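Local coordinates for protein similar to sp|P32453 Saccharomyces cerevisiae YNL315c ATP11 (Candida glabrata CBS 138, PDB 2P4F) that probably acts as a mitochondrial chaperone of the ATP11 family that binds unfolded protein, as in assembly of the F1 part of ATP synthase, at residues L156-P160 and L290-A294; H214-H220 and L231-E237; R130-L134 and L244-Q248; L102-L106 and L122-W127. All coordinates share one frame; numbering follows the deposited sequence.

Contact 1. Residues L156-P160 and L290-A294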
loop_
_atom_site.group_PDB
_atom_site.type_symbol
_atom_site.label_atom_id
_atom_site.label_comp_id
_atom_site.label_asym_id
_atom_site.label_seq_id
_atom_site.Cartn_x
_atom_site.Cartn_y
_atom_site.Cartn_z
ATOM N N LEU A 156 -0.554 10.142 5.255
ATOM C CA LEU A 156 0.371 10.691 4.269
ATOM C C LEU A 156 1.786 10.356 4.698
ATOM O O LEU A 156 2.104 10.432 5.895
ATOM C CB LEU A 156 0.171 12.207 4.171
ATOM C CG LEU A 156 0.998 12.892 3.073
ATOM C CD1 LEU A 156 0.548 12.424 1.688
ATOM C CD2 LEU A 156 0.886 14.426 3.197
ATOM N N PHE A 157 2.655 10.020 3.770
ATOM C CA PHE A 157 4.055 9.834 4.152
ATOM C C PHE A 157 4.927 10.139 2.938
ATOM O O PHE A 157 4.404 10.423 1.860
ATOM C CB PHE A 157 4.308 8.433 4.690
ATOM C CG PHE A 157 5.574 8.279 5.551
ATOM C CD1 PHE A 157 5.894 9.239 6.532
ATOM C CD2 PHE A 157 6.397 7.198 5.386
ATOM C CE1 PHE A 157 7.024 9.100 7.350
ATOM C CE2 PHE A 157 7.524 7.039 6.202
ATOM C CZ PHE A 157 7.812 7.991 7.177
ATOM N N VAL A 158 6.247 10.144 3.148
ATOM C CA VAL A 158 7.202 10.270 2.033
ATOM C C VAL A 158 8.158 9.114 2.129
ATOM O O VAL A 158 8.557 8.748 3.267
ATOM C CB VAL A 158 7.964 11.610 2.142
ATOM C CG1 VAL A 158 9.060 11.673 1.121
ATOM C CG2 VAL A 158 6.940 12.742 1.964
ATOM N N LEU A 159 8.528 8.498 0.998
ATOM C CA LEU A 159 9.524 7.462 1.018
ATOM C C LEU A 159 10.529 7.706 -0.086
ATOM O O LEU A 159 10.146 8.175 -1.152
ATOM C CB LEU A 159 8.930 6.060 0.739
ATOM C CG LEU A 159 8.129 5.418 1.854
ATOM C CD1 LEU A 159 7.496 4.122 1.305
ATOM C CD2 LEU A 159 8.954 5.111 3.103
ATOM N N PRO A 160 11.775 7.336 0.134
ATOM C CA PRO A 160 12.714 7.459 -0.957
ATOM C C PRO A 160 12.656 6.234 -1.878
ATOM O O PRO A 160 12.485 5.086 -1.462
ATOM C CB PRO A 160 14.070 7.451 -0.209
ATOM C CG PRO A 160 13.806 6.571 0.979
ATOM C CD PRO A 160 12.371 6.783 1.374
ATOM N N LEU A 290 14.607 9.707 7.863
ATOM C CA LEU A 290 13.718 8.945 6.973
ATOM C C LEU A 290 14.496 8.084 5.999
ATOM O O LEU A 290 14.303 6.890 5.771
ATOM C CB LEU A 290 12.832 9.875 6.112
ATOM C CG LEU A 290 12.107 9.135 4.944
ATOM C CD1 LEU A 290 11.066 8.210 5.554
ATOM C CD2 LEU A 290 11.552 10.139 3.967
ATOM N N ILE A 291 15.461 8.728 5.362
ATOM C CA ILE A 291 16.270 8.013 4.358
ATOM C C ILE A 291 17.108 6.932 5.015
ATOM O O ILE A 291 17.221 5.800 4.520
ATOM C CB ILE A 291 17.153 9.004 3.578
ATOM C CG1 ILE A 291 16.285 9.893 2.689
ATOM C CG2 ILE A 291 18.199 8.210 2.824
ATOM C CD1 ILE A 291 16.973 11.065 2.027
ATOM N N GLN A 292 17.670 7.219 6.178
ATOM C CA GLN A 292 18.426 6.161 6.876
ATOM C C GLN A 292 17.552 4.977 7.257
ATOM O O GLN A 292 17.918 3.805 7.122
ATOM C CB GLN A 292 19.051 6.789 8.123
ATOM C CG GLN A 292 19.802 5.840 9.041
ATOM C CD GLN A 292 18.994 5.418 10.262
ATOM O OE1 GLN A 292 19.491 4.899 11.262
ATOM N NE2 GLN A 292 17.688 5.648 10.176
ATOM N N LEU A 293 16.349 5.267 7.779
ATOM C CA LEU A 293 15.500 4.204 8.260
ATOM C C LEU A 293 14.878 3.451 7.085
ATOM O O LEU A 293 14.597 2.266 7.197
ATOM C CB LEU A 293 14.366 4.719 9.154
ATOM C CG LEU A 293 14.746 5.242 10.535
ATOM C CD1 LEU A 293 13.565 5.978 11.167
ATOM C CD2 LEU A 293 15.152 4.137 11.491
ATOM N N ALA A 294 14.652 4.118 5.958
ATOM C CA ALA A 294 14.072 3.386 4.820
ATOM C C ALA A 294 15.091 2.445 4.182
ATOM O O ALA A 294 14.738 1.425 3.605
ATOM C CB ALA A 294 13.581 4.404 3.803
#

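Contact 2. Residues H214-H220 and L231-E237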
loop_
_atom_site.group_PDB
_atom_site.type_symbol
_atom_site.label_atom_id
_atom_site.label_comp_id
_atom_site.label_asym_id
_atom_site.label_seq_id
_atom_site.Cartn_x
_atom_site.Cartn_y
_atom_site.Cartn_z
ATOM N N HIS A 214 2.149 7.011 -9.956
ATOM C CA HIS A 214 2.672 5.934 -10.816
ATOM C C HIS A 214 2.227 4.567 -10.322
ATOM O O HIS A 214 2.241 3.610 -11.105
ATOM C CB HIS A 214 4.188 5.998 -10.863
ATOM C CG HIS A 214 4.884 6.062 -9.533
ATOM N ND1 HIS A 214 4.938 4.981 -8.683
ATOM C CD2 HIS A 214 5.583 7.108 -8.966
ATOM C CE1 HIS A 214 5.643 5.348 -7.602
ATOM N NE2 HIS A 214 6.036 6.632 -7.759
ATOM N N THR A 215 1.864 4.441 -9.048
ATOM C CA THR A 215 1.463 3.140 -8.470
ATOM C C THR A 215 0.161 3.329 -7.690
ATOM O O THR A 215 0.131 4.237 -6.807
ATOM C CB THR A 215 2.563 2.604 -7.550
ATOM O OG1 THR A 215 3.745 2.375 -8.341
ATOM C CG2 THR A 215 2.179 1.230 -6.966
ATOM N N THR A 216 -0.859 2.551 -7.967
ATOM C CA THR A 216 -2.100 2.610 -7.170
ATOM C C THR A 216 -2.347 1.211 -6.671
ATOM O O THR A 216 -2.314 0.238 -7.476
ATOM C CB THR A 216 -3.275 3.069 -8.041
ATOM O OG1 THR A 216 -3.031 4.475 -8.367
ATOM C CG2 THR A 216 -4.623 3.051 -7.348
ATOM N N ILE A 217 -2.611 1.032 -5.404
ATOM C CA ILE A 217 -2.847 -0.269 -4.798
ATOM C C ILE A 217 -4.230 -0.235 -4.162
ATOM O O ILE A 217 -4.561 0.711 -3.463
ATOM C CB ILE A 217 -1.762 -0.598 -3.760
ATOM C CG1 ILE A 217 -0.336 -0.471 -4.384
ATOM C CG2 ILE A 217 -2.027 -1.952 -3.175
ATOM C CD1 ILE A 217 0.774 -0.426 -3.421
ATOM N N GLN A 218 -5.012 -1.324 -4.406
ATOM C CA GLN A 218 -6.279 -1.484 -3.732
ATOM C C GLN A 218 -6.159 -2.661 -2.751
ATOM O O GLN A 218 -5.582 -3.705 -3.138
ATOM C CB GLN A 218 -7.444 -1.819 -4.677
ATOM C CG GLN A 218 -7.735 -0.743 -5.747
ATOM C CD GLN A 218 -9.093 -1.086 -6.363
ATOM O OE1 GLN A 218 -9.123 -2.092 -7.133
ATOM N NE2 GLN A 218 -10.161 -0.351 -6.028
ATOM N N PHE A 219 -6.723 -2.439 -1.544
ATOM C CA PHE A 219 -6.903 -3.521 -0.580
ATOM C C PHE A 219 -8.383 -3.720 -0.392
ATOM O O PHE A 219 -9.073 -2.771 -0.033
ATOM C CB PHE A 219 -6.241 -3.155 0.747
ATOM C CG PHE A 219 -4.740 -3.041 0.665
ATOM C CD1 PHE A 219 -3.900 -4.131 0.885
ATOM C CD2 PHE A 219 -4.157 -1.804 0.385
ATOM C CE1 PHE A 219 -2.501 -4.056 0.832
ATOM C CE2 PHE A 219 -2.773 -1.704 0.312
ATOM C CZ PHE A 219 -1.956 -2.805 0.565
ATOM N N HIS A 220 -8.841 -4.943 -0.659
ATOM C CA HIS A 220 -10.267 -5.245 -0.550
ATOM C C HIS A 220 -10.530 -5.996 0.726
ATOM O O HIS A 220 -9.899 -7.036 0.929
ATOM C CB HIS A 220 -10.694 -6.131 -1.739
ATOM C CG HIS A 220 -10.440 -5.376 -3.012
ATOM N ND1 HIS A 220 -11.265 -4.369 -3.455
ATOM C CD2 HIS A 220 -9.413 -5.522 -3.902
ATOM C CE1 HIS A 220 -10.765 -3.906 -4.588
ATOM N NE2 HIS A 220 -9.621 -4.578 -4.892
ATOM N N LEU A 231 -7.578 -8.980 -0.035
ATOM C CA LEU A 231 -7.078 -9.218 -1.405
ATOM C C LEU A 231 -6.494 -7.905 -1.899
ATOM O O LEU A 231 -7.174 -6.848 -1.812
ATOM C CB LEU A 231 -8.240 -9.676 -2.293
ATOM C CG LEU A 231 -8.778 -11.080 -1.918
ATOM C CD1 LEU A 231 -9.752 -11.448 -3.042
ATOM C CD2 LEU A 231 -7.716 -12.097 -1.749
ATOM N N MET A 232 -5.253 -7.945 -2.420
ATOM C CA MET A 232 -4.605 -6.715 -2.904
ATOM C C MET A 232 -4.343 -6.751 -4.375
ATOM O O MET A 232 -3.924 -7.835 -4.839
ATOM C CB MET A 232 -3.254 -6.565 -2.158
ATOM C CG MET A 232 -2.567 -5.253 -2.518
ATOM S SD MET A 232 -0.821 -5.269 -1.963
ATOM C CE MET A 232 -0.101 -6.115 -3.373
ATOM N N ASN A 233 -4.644 -5.691 -5.090
ATOM C CA ASN A 233 -4.262 -5.596 -6.494
ATOM C C ASN A 233 -3.645 -4.211 -6.683
ATOM O O ASN A 233 -4.208 -3.223 -6.230
ATOM C CB ASN A 233 -5.407 -5.812 -7.486
ATOM C CG ASN A 233 -6.574 -4.875 -7.250
ATOM O OD1 ASN A 233 -7.287 -5.057 -6.264
ATOM N ND2 ASN A 233 -6.891 -3.879 -8.066
ATOM N N GLY A 234 -2.497 -4.137 -7.338
ATOM C CA GLY A 234 -1.944 -2.816 -7.631
ATOM C C GLY A 234 -1.466 -2.809 -9.053
ATOM O O GLY A 234 -1.261 -3.861 -9.703
ATOM N N GLN A 235 -1.319 -1.606 -9.571
ATOM C CA GLN A 235 -0.860 -1.456 -10.958
ATOM C C GLN A 235 0.233 -0.381 -10.977
ATOM O O GLN A 235 0.066 0.657 -10.264
ATOM C CB GLN A 235 -1.964 -1.023 -11.937
ATOM C CG GLN A 235 -2.825 -2.164 -12.459
ATOM C CD GLN A 235 -4.080 -1.716 -13.191
ATOM O OE1 GLN A 235 -4.932 -2.506 -13.583
ATOM N NE2 GLN A 235 -4.209 -0.406 -13.391
ATOM N N VAL A 236 1.276 -0.576 -11.731
ATOM C CA VAL A 236 2.315 0.434 -11.936
ATOM C C VAL A 236 2.158 0.988 -13.338
ATOM O O VAL A 236 2.057 0.197 -14.309
ATOM C CB VAL A 236 3.735 -0.159 -11.767
ATOM C CG1 VAL A 236 4.825 0.899 -11.939
ATOM C CG2 VAL A 236 3.777 -0.816 -10.401
ATOM N N GLU A 237 2.143 2.286 -13.515
ATOM C CA GLU A 237 1.935 2.883 -14.824
ATOM C C GLU A 237 3.117 2.615 -15.753
ATOM O O GLU A 237 4.291 2.794 -15.447
ATOM C CB GLU A 237 1.739 4.388 -14.654
ATOM C CG GLU A 237 0.470 4.817 -13.940
ATOM C CD GLU A 237 -0.754 4.476 -14.755
ATOM O OE1 GLU A 237 -1.587 3.670 -14.302
ATOM O OE2 GLU A 237 -0.885 5.004 -15.873
#

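Contact 3. Residues R130-L134 and L244-Q248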
loop_
_atom_site.group_PDB
_atom_site.type_symbol
_atom_site.label_atom_id
_atom_site.label_comp_id
_atom_site.label_asym_id
_atom_site.label_seq_id
_atom_site.Cartn_x
_atom_site.Cartn_y
_atom_site.Cartn_z
ATOM N N ARG A 130 -0.946 -10.036 -16.753
ATOM C CA ARG A 130 -0.311 -8.720 -16.746
ATOM C C ARG A 130 1.167 -8.665 -16.370
ATOM O O ARG A 130 1.700 -9.493 -15.615
ATOM C CB ARG A 130 -1.028 -7.843 -15.719
ATOM C CG ARG A 130 -2.532 -7.665 -15.902
ATOM C CD ARG A 130 -2.734 -6.190 -15.574
ATOM N NE ARG A 130 -4.114 -5.776 -15.417
ATOM C CZ ARG A 130 -4.404 -4.475 -15.508
ATOM N NH1 ARG A 130 -3.434 -3.607 -15.734
ATOM N NH2 ARG A 130 -5.655 -4.092 -15.365
ATOM N N ASP A 131 1.843 -7.616 -16.873
ATOM C CA ASP A 131 3.201 -7.390 -16.367
ATOM C C ASP A 131 3.293 -6.040 -15.661
ATOM O O ASP A 131 4.362 -5.518 -15.398
ATOM C CB ASP A 131 4.274 -7.501 -17.451
ATOM C CG ASP A 131 4.113 -6.453 -18.527
ATOM O OD1 ASP A 131 3.151 -5.659 -18.421
ATOM O OD2 ASP A 131 4.946 -6.437 -19.462
ATOM N N ASP A 132 2.146 -5.448 -15.332
ATOM C CA ASP A 132 2.220 -4.204 -14.582
ATOM C C ASP A 132 1.607 -4.376 -13.201
ATOM O O ASP A 132 1.389 -3.354 -12.555
ATOM C CB ASP A 132 1.501 -3.131 -15.401
ATOM C CG ASP A 132 0.029 -3.473 -15.569
ATOM O OD1 ASP A 132 -0.407 -4.616 -15.350
ATOM O OD2 ASP A 132 -0.732 -2.558 -15.939
ATOM N N SER A 133 1.347 -5.589 -12.749
ATOM C CA SER A 133 0.498 -5.834 -11.575
ATOM C C SER A 133 1.244 -6.360 -10.365
ATOM O O SER A 133 2.096 -7.220 -10.542
ATOM C CB SER A 133 -0.614 -6.854 -11.917
ATOM O OG SER A 133 -1.549 -6.116 -12.709
ATOM N N LEU A 134 0.818 -5.839 -9.225
ATOM C CA LEU A 134 1.165 -6.287 -7.883
ATOM C C LEU A 134 -0.041 -7.015 -7.314
ATOM O O LEU A 134 -1.165 -6.517 -7.353
ATOM C CB LEU A 134 1.500 -5.119 -6.941
ATOM C CG LEU A 134 2.723 -4.249 -7.314
ATOM C CD1 LEU A 134 3.098 -3.361 -6.148
ATOM C CD2 LEU A 134 3.909 -5.107 -7.689
ATOM N N LEU A 244 8.353 -2.522 -11.788
ATOM C CA LEU A 244 7.532 -3.329 -10.866
ATOM C C LEU A 244 8.344 -3.670 -9.638
ATOM O O LEU A 244 7.874 -3.705 -8.512
ATOM C CB LEU A 244 7.093 -4.550 -11.677
ATOM C CG LEU A 244 5.938 -5.349 -11.106
ATOM C CD1 LEU A 244 4.713 -4.469 -10.825
ATOM C CD2 LEU A 244 5.545 -6.484 -12.033
ATOM N N GLN A 245 9.643 -3.896 -9.816
ATOM C CA GLN A 245 10.505 -4.143 -8.671
ATOM C C GLN A 245 10.610 -2.912 -7.770
ATOM O O GLN A 245 10.608 -3.094 -6.543
ATOM C CB GLN A 245 11.892 -4.584 -9.158
ATOM C CG GLN A 245 11.749 -5.661 -10.228
ATOM C CD GLN A 245 11.683 -5.112 -11.641
ATOM O OE1 GLN A 245 10.629 -5.073 -12.264
ATOM N NE2 GLN A 245 12.822 -4.661 -12.181
ATOM N N ASP A 246 10.691 -1.725 -8.371
ATOM C CA ASP A 246 10.783 -0.532 -7.522
ATOM C C ASP A 246 9.496 -0.433 -6.714
ATOM O O ASP A 246 9.516 -0.087 -5.524
ATOM C CB ASP A 246 10.969 0.749 -8.302
ATOM C CG ASP A 246 12.237 0.907 -9.109
ATOM O OD1 ASP A 246 13.322 0.415 -8.703
ATOM O OD2 ASP A 246 12.146 1.556 -10.202
ATOM N N ALA A 247 8.379 -0.701 -7.381
ATOM C CA ALA A 247 7.091 -0.567 -6.661
ATOM C C ALA A 247 6.959 -1.569 -5.523
ATOM O O ALA A 247 6.444 -1.312 -4.430
ATOM C CB ALA A 247 5.984 -0.722 -7.716
ATOM N N GLN A 248 7.424 -2.808 -5.750
ATOM C CA GLN A 248 7.457 -3.826 -4.706
ATOM C C GLN A 248 8.271 -3.402 -3.491
ATOM O O GLN A 248 7.863 -3.648 -2.334
ATOM C CB GLN A 248 8.034 -5.147 -5.262
ATOM C CG GLN A 248 7.212 -5.747 -6.385
ATOM C CD GLN A 248 7.909 -6.860 -7.146
ATOM O OE1 GLN A 248 9.138 -6.939 -7.300
ATOM N NE2 GLN A 248 7.139 -7.807 -7.679
#

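Contact 4. Residues L102-L106 and L122-W127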
loop_
_atom_site.group_PDB
_atom_site.type_symbol
_atom_site.label_atom_id
_atom_site.label_comp_id
_atom_site.label_asym_id
_atom_site.label_seq_id
_atom_site.Cartn_x
_atom_site.Cartn_y
_atom_site.Cartn_z
ATOM N N LEU A 102 -14.374 -5.280 -4.704
ATOM C CA LEU A 102 -14.029 -6.666 -5.006
ATOM C C LEU A 102 -15.049 -7.300 -5.938
ATOM O O LEU A 102 -14.634 -8.056 -6.849
ATOM C CB LEU A 102 -13.883 -7.453 -3.695
ATOM C CG LEU A 102 -13.464 -8.918 -3.909
ATOM C CD1 LEU A 102 -12.156 -9.049 -4.726
ATOM C CD2 LEU A 102 -13.283 -9.587 -2.566
ATOM N N ASP A 103 -16.340 -6.977 -5.706
ATOM C CA ASP A 103 -17.391 -7.611 -6.539
ATOM C C ASP A 103 -17.249 -7.312 -8.024
ATOM O O ASP A 103 -17.731 -8.048 -8.902
ATOM C CB ASP A 103 -18.742 -7.127 -6.033
ATOM C CG ASP A 103 -19.914 -7.927 -6.577
ATOM O OD1 ASP A 103 -20.025 -9.152 -6.353
ATOM O OD2 ASP A 103 -20.752 -7.266 -7.229
ATOM N N ASP A 104 -16.620 -6.175 -8.373
ATOM C CA ASP A 104 -16.369 -5.855 -9.775
ATOM C C ASP A 104 -15.307 -6.738 -10.412
ATOM O O ASP A 104 -15.187 -6.807 -11.637
ATOM C CB ASP A 104 -15.921 -4.390 -9.875
ATOM C CG ASP A 104 -17.024 -3.425 -9.455
ATOM O OD1 ASP A 104 -18.184 -3.619 -9.930
ATOM O OD2 ASP A 104 -16.768 -2.486 -8.664
ATOM N N TYR A 105 -14.498 -7.429 -9.617
ATOM C CA TYR A 105 -13.461 -8.300 -10.139
ATOM C C TYR A 105 -13.819 -9.772 -9.973
ATOM O O TYR A 105 -13.580 -10.568 -10.887
ATOM C CB TYR A 105 -12.153 -8.051 -9.381
ATOM C CG TYR A 105 -11.626 -6.634 -9.438
ATOM C CD1 TYR A 105 -11.380 -6.001 -10.646
ATOM C CD2 TYR A 105 -11.315 -5.953 -8.269
ATOM C CE1 TYR A 105 -10.876 -4.688 -10.716
ATOM C CE2 TYR A 105 -10.814 -4.659 -8.312
ATOM C CZ TYR A 105 -10.597 -4.032 -9.507
ATOM O OH TYR A 105 -10.081 -2.745 -9.551
ATOM N N LEU A 106 -14.359 -10.123 -8.804
ATOM C CA LEU A 106 -14.783 -11.497 -8.499
ATOM C C LEU A 106 -16.169 -11.396 -7.850
ATOM O O LEU A 106 -16.231 -10.731 -6.788
ATOM C CB LEU A 106 -13.900 -12.262 -7.517
ATOM C CG LEU A 106 -12.438 -12.457 -7.864
ATOM C CD1 LEU A 106 -11.697 -13.100 -6.689
ATOM C CD2 LEU A 106 -12.291 -13.305 -9.123
ATOM N N LEU A 122 -8.176 -17.903 -7.546
ATOM C CA LEU A 122 -8.949 -17.102 -8.529
ATOM C C LEU A 122 -8.421 -15.687 -8.646
ATOM O O LEU A 122 -8.403 -15.108 -9.715
ATOM C CB LEU A 122 -10.426 -17.036 -8.145
ATOM C CG LEU A 122 -11.200 -18.349 -8.285
ATOM C CD1 LEU A 122 -12.597 -18.106 -7.731
ATOM C CD2 LEU A 122 -11.221 -18.764 -9.766
ATOM N N TRP A 123 -8.042 -15.147 -7.499
ATOM C CA TRP A 123 -7.546 -13.745 -7.513
ATOM C C TRP A 123 -6.235 -13.663 -8.279
ATOM O O TRP A 123 -6.031 -12.764 -9.109
ATOM C CB TRP A 123 -7.344 -13.312 -6.092
ATOM C CG TRP A 123 -6.897 -11.911 -5.840
ATOM C CD1 TRP A 123 -5.735 -11.446 -5.277
ATOM C CD2 TRP A 123 -7.693 -10.743 -6.149
ATOM N NE1 TRP A 123 -5.781 -10.058 -5.234
ATOM C CE2 TRP A 123 -6.959 -9.605 -5.754
ATOM C CE3 TRP A 123 -8.946 -10.565 -6.714
ATOM C CZ2 TRP A 123 -7.417 -8.289 -5.891
ATOM C CZ3 TRP A 123 -9.421 -9.251 -6.868
ATOM C CH2 TRP A 123 -8.661 -8.143 -6.464
ATOM N N ARG A 124 -5.344 -14.643 -8.004
ATOM C CA ARG A 124 -4.090 -14.606 -8.768
ATOM C C ARG A 124 -4.344 -14.858 -10.247
ATOM O O ARG A 124 -3.674 -14.240 -11.085
ATOM C CB ARG A 124 -3.101 -15.607 -8.155
ATOM C CG ARG A 124 -2.712 -15.197 -6.731
ATOM C CD ARG A 124 -1.588 -16.109 -6.261
ATOM N NE ARG A 124 -1.251 -15.810 -4.873
ATOM C CZ ARG A 124 -0.537 -14.790 -4.417
ATOM N NH1 ARG A 124 -0.032 -13.895 -5.264
ATOM N NH2 ARG A 124 -0.326 -14.674 -3.104
ATOM N N ALA A 125 -5.287 -15.753 -10.605
ATOM C CA ALA A 125 -5.569 -16.001 -12.032
ATOM C C ALA A 125 -6.098 -14.729 -12.663
ATOM O O ALA A 125 -5.776 -14.441 -13.845
ATOM C CB ALA A 125 -6.583 -17.130 -12.228
ATOM N N LYS A 126 -6.902 -13.977 -11.916
ATOM C CA LYS A 126 -7.561 -12.772 -12.493
ATOM C C LYS A 126 -6.544 -11.793 -13.029
ATOM O O LYS A 126 -6.702 -11.137 -14.061
ATOM C CB LYS A 126 -8.424 -12.113 -11.411
ATOM C CG LYS A 126 -8.991 -10.732 -11.692
ATOM C CD LYS A 126 -10.035 -10.787 -12.804
ATOM C CE LYS A 126 -10.823 -9.486 -12.833
ATOM N NZ LYS A 126 -11.934 -9.527 -13.847
ATOM N N TRP A 127 -5.418 -11.690 -12.326
ATOM C CA TRP A 127 -4.416 -10.661 -12.617
ATOM C C TRP A 127 -3.219 -11.226 -13.366
ATOM O O TRP A 127 -2.234 -10.513 -13.648
ATOM C CB TRP A 127 -3.965 -9.967 -11.313
ATOM C CG TRP A 127 -5.139 -9.288 -10.640
ATOM C CD1 TRP A 127 -5.759 -9.688 -9.488
ATOM C CD2 TRP A 127 -5.806 -8.108 -11.095
ATOM N NE1 TRP A 127 -6.792 -8.816 -9.197
ATOM C CE2 TRP A 127 -6.827 -7.846 -10.166
ATOM C CE3 TRP A 127 -5.601 -7.268 -12.201
ATOM C CZ2 TRP A 127 -7.687 -6.764 -10.291
ATOM C CZ3 TRP A 127 -6.455 -6.184 -12.334
ATOM C CH2 TRP A 127 -7.470 -5.943 -11.395
#

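Contact 1. Residues L156-P160 and L290-A294
Leu290 and Pro160 carry the packing of helix 287-295 against the outermost strand 156-162 of the antiparallel half-barrel sheet. Strand 156-160 and helix 290-294 approach to 8.2 Å between their axes at a signed crossing angle of -64°. They bury 245 Å² in all, and the side-chain contacts between them are all apolar.

The aliphatic contacts on the strand side of the helix centre on Leu290. Its CG stands opposite the backbone N (chi1 167°), which sends both methyls across to the strand. CD2 reaches Val158 CG1 at 4.1 Å, the two side chains crossing nearly at a right angle. One turn further along the helix the proline ring takes over: Ala294 CB sits 3.6 Å from Pro160 CG and equally far from Pro160 CD.

One aromatic contact joins this group. Phe157 and Leu290 slide past one another in opposite directions, and Phe157 CZ lies 3.6 Å from Leu290 CD1, the methyl meeting the ring obliquely. The same ring also meets Phe257 of helix 244-257, while Leu290 packs on Leu274 of helix 266-280, so the contact belongs to a core shared by three helices.

The polar element is a single carbonyl. Val158 O is buried with no hydrogen-bonding partner in the model; both Leu290 methyls approach it, CD1 and CD2 each 3.4 Å from the oxygen.

Contact 2. Residues H214-H220 and L231-E237
Two neighbouring antiparallel strands inside the half-barrel sheet meet here, the axes of segments 215-220 and 231-236 lying 4.5 Å apart with 168° between their directions. Hydrogen-bonded pairs Thr216-Gln235, Gln218-Asn233 and His220-Leu231 fix the register; the straightest bond runs from Gln218 N to Asn233 O at 2.8 Å (178°).

On the face of Gln218, Asn233 and His220 the Asn233 amide is gripped at both ends. Its CG lies between backbone N and carbonyl carbon (chi1 55°), placing ND2 on an in-plane lone pair of Gln218 OE1 at 3.0 Å. The other end, OD1, receives His220 NE2 at 2.7 Å, with ring and amide nearly coplanar, although this bond is bent. Gln218 OE1 also bonds Tyr105 OH, so the polar chain continues beyond the sheet.

Around Ile217, Phe219 and Met232 the other face is apolar. Met232 CG rests over the Phe219 ring, 4.0 Å from its centroid, as a CH-pi contact, while SD, 3.5 Å from Phe219 CE1, makes an oblique Met-aromatic contact. Ile217 CG2 presses tightly on Met232 CG at 3.4 Å. A classic beta bulge at His214-Thr215 faces strand 193-200; against 229-236, hydrogen-bonded and non-hydrogen-bonded pairs alternate regularly, as in any antiparallel sheet.

Contact 3. Residues R130-L134 and L244-Q248
Leu244 and Leu134 meet through different first torsions. In Leu244, CG stands across from the backbone N (chi1 -164°), directing both methyls from the helix to the strand; in Leu134, CG lies across from the carbonyl carbon (chi1 -63°), and the end of the chain turns to the helix although its base does not. The two side chains slide past each other in opposite directions. Their methyls Leu134 CD2 and Leu244 CD1 are 3.3 Å apart, tighter than ordinary van der Waals contact, evidence of close packing at this point.

The remaining apolar contacts spread over one helical turn. Leu134 CD2 also touches Gln248 CG at 3.6 Å, using the aliphatic base of that glutamine as the two chains pass obliquely. The other methyl, Leu134 CD1, comes within 4.2 Å of Ala247 CB.

Both methyls of Leu244 also lie near backbone carbonyl oxygens. Ser133 O is 3.8 Å from Leu244 CD1 and equally far from Leu244 CD2, and CD2 is 3.7 Å from Asp131 O, so within these two segments CD2 meets carbonyl oxygens.

The contact sets the first turn of helix 244-257 against the start of the outermost strand 133-139. Strand 229-236 is the common neighbour: Val236 packs on Leu244 and Ala247, Met232 touches Leu134, and backbone bonds join Asp132 to Val236 and Leu134 to Gly234.

Contact 4. Residues L102-L106 and L122-W127
Tyr105 reaches into an aromatic cluster with Trp123 and Trp127, where the short, weakly bonded helical turn near 102-105 packs against the end of helix 116-126. At its base, Tyr105 CB lies 3.9 Å from Trp123 CZ3 and near Lys126 CE, whose methylene chain runs toward the Tyr105 carbonyl. With CG opposite the carbonyl carbon (chi1 -59°), the ring is carried to the indole pair, Trp127 over one face and Trp123 at CD2. The indoles pack on each other as well, Trp127 NE1 standing 3.2 Å above one face of Trp123. Tyr105 CD2 meets the edge of Trp123, close to the indole plane, at CH2 (3.9 Å); the planes of this pair are inclined at 67° and the contact is oblique.

One face of the tyrosine ring meets the edge of Trp127, nearest at CD1 and CE1. Trp127 CZ2 stands over the ring centre, the nearest carbon pair is Tyr105 CE1 to Trp127 CH2 at 3.7 Å, and the centroids are 5.1 Å apart with planes at 68°: an edge-to-face, T-shaped pair. At the tip, Tyr105 OH hydrogen-bonds Gln218 OE1 of strand 215-220, fixing the far end of the ring to the sheet.

Trp123 is similarly tied down, since its NE1 bonds Met232 O of strand 229-236. Its six-membered ring is bordered by Leu102 of the turn and Leu106 just after it. Leu106 CD1 comes in at the edge, near the indole plane, 3.7 Å from Trp123 CE3, whereas Leu102 CD1 approaches obliquely to 3.5 Å from Trp123 CZ3.

From the N terminus, contact 4 closes first, a short loop of 15 intervening residues that brings the turn near 102-105 onto helix 116-126. Contact 3 then opens at 130-134 and closes only at 244-248; contact 2, a local strand pair, lies wholly within its span. Contact 1, joining the outermost strand 156-162 to helix 287-295, opens before contact 3 has closed and ends at 290-294, so the two cross, and contact 2 falls within this span as well. Contacts 2 and 3 are joined where strand 229-236 pairs with the outermost strand 133-139. Contact 4 touches contact 2 and lies about 32 Å, centre to centre, from contact 1 on the opposite side of the chain's centre.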